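Local coordinates for protein 6-phosphogluconolactonase (Leishmania braziliensis, PDB 3CSS) that probably hydrolyses 6-phosphogluconolactone to 6-phosphogluconate, the second step of the oxidative pentose phosphate pathway, at residues 159-164 with 215-220; 37-42 with 155-160. One frame throughout, in Å; residues are numbered along the deposited sequence.

Contact 1: residues 159-164 with 215-220; sequences VLLGFG and VVVLAA
The ring of F163 lies across the side chain of V217 at about a right angle. V217 CG1 sits over the centre of the ring face, 3.7 Å from the centroid and 6° off the ring normal, a CH-pi contact. With chi1 at -177° this methyl turns away from the backbone N of V217 and comes over the ring. A219 CB comes obliquely to the same ring, 3.8 Å from F163 CD2. V227, V228 and V231 of helix 225-232 also touch the phenyl group. Strands 158-162 and 214-219 run parallel in the middle of the mixed sheet of this Rossmann-like alpha/beta fold. V216 is gripped at both ends of its backbone: its N donates to V159 O, and its O accepts from L161 N. L218 N then donates to L161 O at 2.9 Å. On the face shared with V217, L161 reaches obliquely to V215, with L161 CD1 3.5 Å from V215 CG1. On the other face L160 and V216 lie side by side and point the same way; L160 CD2 is 4.0 Å from V216 CB. Where the strands part, one water takes the N-H of F163 and donates to L218 O, 2.7 Å away.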
# COMPACT_ATOMS: atom_id res chain seq x y z
N VAL A 159 5.53 -1.77 -3.75
CA VAL A 159 4.32 -1.33 -3.06
C VAL A 159 3.30 -2.45 -3.10
O VAL A 159 2.84 -2.85 -4.18
CB VAL A 159 3.71 -0.02 -3.65
CG1 VAL A 159 2.43 0.37 -2.88
CG2 VAL A 159 4.74 1.14 -3.68
N LEU A 160 2.93 -2.96 -1.93
CA LEU A 160 1.87 -3.91 -1.83
C LEU A 160 0.56 -3.13 -1.69
O LEU A 160 0.52 -2.13 -0.96
CB LEU A 160 2.05 -4.79 -0.59
CG LEU A 160 3.29 -5.67 -0.57
CD1 LEU A 160 3.34 -6.38 0.80
CD2 LEU A 160 3.21 -6.68 -1.70
N LEU A 161 -0.49 -3.60 -2.36
CA LEU A 161 -1.79 -2.94 -2.35
C LEU A 161 -2.91 -3.96 -2.28
O LEU A 161 -2.72 -5.13 -2.58
CB LEU A 161 -1.97 -2.08 -3.62
CG LEU A 161 -1.07 -0.86 -3.83
CD1 LEU A 161 -1.41 -0.31 -5.21
CD2 LEU A 161 -1.28 0.18 -2.74
N GLY A 162 -4.07 -3.49 -1.85
CA GLY A 162 -5.31 -4.20 -2.03
C GLY A 162 -6.33 -3.38 -2.76
O GLY A 162 -6.09 -2.21 -3.06
N PHE A 163 -7.48 -3.98 -3.02
CA PHE A 163 -8.63 -3.26 -3.57
C PHE A 163 -9.78 -3.39 -2.60
O PHE A 163 -10.05 -4.48 -2.09
CB PHE A 163 -9.10 -3.87 -4.89
CG PHE A 163 -8.23 -3.60 -6.10
CD1 PHE A 163 -7.50 -2.41 -6.24
CD2 PHE A 163 -8.21 -4.50 -7.13
CE1 PHE A 163 -6.76 -2.21 -7.41
CE2 PHE A 163 -7.49 -4.30 -8.27
CZ PHE A 163 -6.78 -3.15 -8.42
N GLY A 164 -10.48 -2.28 -2.38
CA GLY A 164 -11.79 -2.33 -1.75
C GLY A 164 -12.88 -2.55 -2.77
O GLY A 164 -12.73 -2.24 -3.96
N VAL A 215 4.60 -2.70 -8.29
CA VAL A 215 3.35 -2.58 -7.53
C VAL A 215 2.68 -3.95 -7.60
O VAL A 215 2.55 -4.52 -8.67
CB VAL A 215 2.43 -1.49 -8.12
CG1 VAL A 215 1.11 -1.44 -7.39
CG2 VAL A 215 3.13 -0.11 -8.08
N VAL A 216 2.27 -4.47 -6.45
CA VAL A 216 1.65 -5.80 -6.37
C VAL A 216 0.33 -5.67 -5.61
O VAL A 216 0.30 -5.34 -4.42
CB VAL A 216 2.56 -6.83 -5.67
CG1 VAL A 216 1.86 -8.23 -5.58
CG2 VAL A 216 3.94 -6.90 -6.36
N VAL A 217 -0.77 -5.92 -6.31
CA VAL A 217 -2.10 -5.86 -5.73
C VAL A 217 -2.54 -7.27 -5.41
O VAL A 217 -2.44 -8.18 -6.26
CB VAL A 217 -3.13 -5.25 -6.74
CG1 VAL A 217 -4.52 -5.13 -6.08
CG2 VAL A 217 -2.64 -3.90 -7.35
N LEU A 218 -3.05 -7.47 -4.19
CA LEU A 218 -3.70 -8.72 -3.79
C LEU A 218 -5.17 -8.42 -3.54
O LEU A 218 -5.48 -7.59 -2.67
CB LEU A 218 -3.09 -9.24 -2.48
CG LEU A 218 -1.65 -9.80 -2.48
CD1 LEU A 218 -0.66 -8.72 -2.51
CD2 LEU A 218 -1.44 -10.63 -1.21
N ALA A 219 -6.07 -9.09 -4.27
CA ALA A 219 -7.52 -8.85 -4.14
C ALA A 219 -8.32 -10.12 -4.35
O ALA A 219 -8.08 -10.87 -5.29
CB ALA A 219 -7.99 -7.75 -5.14
N ALA A 220 -9.27 -10.34 -3.47
CA ALA A 220 -10.12 -11.52 -3.51
C ALA A 220 -11.58 -11.11 -3.26
O ALA A 220 -11.85 -10.25 -2.41
CB ALA A 220 -9.66 -12.52 -2.47
O HOH W 1 -7.66 -6.48 -1.42

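Contact 2: residues 37-42 with 155-160; sequences VPVVLA and VVDIVL
D157 comes in toward V40 just before strand 158-162 starts to pair in parallel with strand 39-43; the two are neighbours in the central sheet of the Rossmann-like alpha/beta fold. D157 CB packs against V39 CG1 at 3.8 Å and lies 3.4 Å from V40 O. From there CG stands beside its own backbone N, anti to the carbonyl carbon (chi1 -67°), and this brings the carboxylate alongside the backbone of V40. OD2 accepts the N-H of V40 at 2.8 Å in an almost straight bond (178°), entered on the anti side of the carboxylate. A side chain thus takes the N-H of V40 where regular backbone pairing has not yet begun. Regular pairing begins with the N-H of I158, which goes to V40 O; the N-H of D157 reaches the same oxygen weakly. A42 N then donates to I158 O, and L160 N to A42 O. On one face L41 crosses I158; L41 CD1 is 3.6 Å from I158 CG2 and also meets L160 CG. I158 is covered further by I25 and A28 of helix 14-30. On the opposite face A42 CB faces V156 and V159, and V156 CG1 rests 3.5 Å from V40 O.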
# COMPACT_ATOMS: atom_id res chain seq x y z
N VAL A 37 22.34 -2.26 0.52
CA VAL A 37 21.23 -1.30 0.50
C VAL A 37 19.93 -2.09 0.47
O VAL A 37 19.79 -3.02 -0.32
CB VAL A 37 21.26 -0.34 -0.72
CG1 VAL A 37 22.61 0.31 -0.84
CG2 VAL A 37 20.90 -1.06 -2.02
N PRO A 38 18.97 -1.72 1.34
CA PRO A 38 17.76 -2.54 1.41
C PRO A 38 16.78 -2.33 0.25
O PRO A 38 16.84 -1.32 -0.45
CB PRO A 38 17.10 -2.07 2.70
CG PRO A 38 17.51 -0.66 2.83
CD PRO A 38 18.94 -0.62 2.31
N VAL A 39 15.92 -3.31 0.06
CA VAL A 39 14.71 -3.16 -0.75
C VAL A 39 13.69 -2.37 0.08
O VAL A 39 13.47 -2.68 1.26
CB VAL A 39 14.14 -4.56 -1.13
CG1 VAL A 39 12.71 -4.50 -1.65
CG2 VAL A 39 15.06 -5.21 -2.16
N VAL A 40 13.09 -1.33 -0.49
CA VAL A 40 12.07 -0.58 0.23
C VAL A 40 10.71 -1.21 -0.09
O VAL A 40 10.32 -1.26 -1.25
CB VAL A 40 12.07 0.93 -0.17
CG1 VAL A 40 11.08 1.68 0.68
CG2 VAL A 40 13.45 1.53 -0.01
N LEU A 41 10.02 -1.68 0.95
CA LEU A 41 8.72 -2.37 0.82
C LEU A 41 7.66 -1.56 1.55
O LEU A 41 7.80 -1.31 2.74
CB LEU A 41 8.82 -3.79 1.42
CG LEU A 41 7.56 -4.69 1.43
CD1 LEU A 41 7.04 -4.90 0.03
CD2 LEU A 41 7.83 -6.03 2.16
N ALA A 42 6.59 -1.18 0.84
CA ALA A 42 5.44 -0.54 1.46
C ALA A 42 4.37 -1.59 1.70
O ALA A 42 3.84 -2.21 0.75
CB ALA A 42 4.89 0.58 0.58
N VAL A 155 11.44 6.71 -3.68
CA VAL A 155 11.35 5.66 -4.68
C VAL A 155 11.23 4.34 -3.96
O VAL A 155 12.17 3.86 -3.32
CB VAL A 155 12.56 5.67 -5.64
CG1 VAL A 155 12.45 4.54 -6.65
CG2 VAL A 155 12.67 7.03 -6.33
N VAL A 156 10.03 3.78 -4.01
CA VAL A 156 9.75 2.51 -3.33
C VAL A 156 10.01 1.36 -4.30
O VAL A 156 9.57 1.40 -5.44
CB VAL A 156 8.30 2.50 -2.80
CG1 VAL A 156 7.98 1.17 -2.16
CG2 VAL A 156 8.10 3.66 -1.84
N ASP A 157 10.69 0.31 -3.84
CA ASP A 157 10.94 -0.86 -4.70
C ASP A 157 9.68 -1.71 -4.95
O ASP A 157 9.37 -2.09 -6.09
CB ASP A 157 12.05 -1.75 -4.13
CG ASP A 157 13.40 -1.06 -4.16
OD1 ASP A 157 13.97 -0.98 -5.27
OD2 ASP A 157 13.84 -0.57 -3.11
N ILE A 158 8.95 -1.99 -3.88
CA ILE A 158 7.72 -2.77 -3.96
C ILE A 158 6.64 -2.14 -3.10
O ILE A 158 6.82 -1.98 -1.90
CB ILE A 158 7.92 -4.23 -3.48
CG1 ILE A 158 8.99 -4.93 -4.31
CG2 ILE A 158 6.55 -5.00 -3.49
CD1 ILE A 158 9.40 -6.27 -3.77
N VAL A 159 5.53 -1.77 -3.75
CA VAL A 159 4.32 -1.33 -3.06
C VAL A 159 3.30 -2.45 -3.10
O VAL A 159 2.84 -2.85 -4.18
CB VAL A 159 3.71 -0.02 -3.65
CG1 VAL A 159 2.43 0.37 -2.88
CG2 VAL A 159 4.74 1.14 -3.68
N LEU A 160 2.93 -2.96 -1.93
CA LEU A 160 1.87 -3.91 -1.83
C LEU A 160 0.56 -3.13 -1.69
O LEU A 160 0.52 -2.13 -0.96
CB LEU A 160 2.05 -4.79 -0.59
CG LEU A 160 3.29 -5.67 -0.57
CD1 LEU A 160 3.34 -6.38 0.80
CD2 LEU A 160 3.21 -6.68 -1.70

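In the fold
From the N terminus, strand 7-10 and helix 14-30 come first, then strand 39-43. Helices 50-59 and 61-65, strand 69-77, further helices and the hairpin 143-145/152-154 follow before the chain returns at 155-160. Contact 2 closes this long loop, with 112 residues between its segments. The strand that arrives continues straight into contact 1. After 50 more residues, including strands 186-189 and 201-204 and helix 206-211, strand 214-219 comes back to its other edge and closes the second loop. The two loops follow one another and meet on V159 and L160. Strand 69-77 continues the sheet beyond 39-43, and strand 252-257 continues it beyond 214-219.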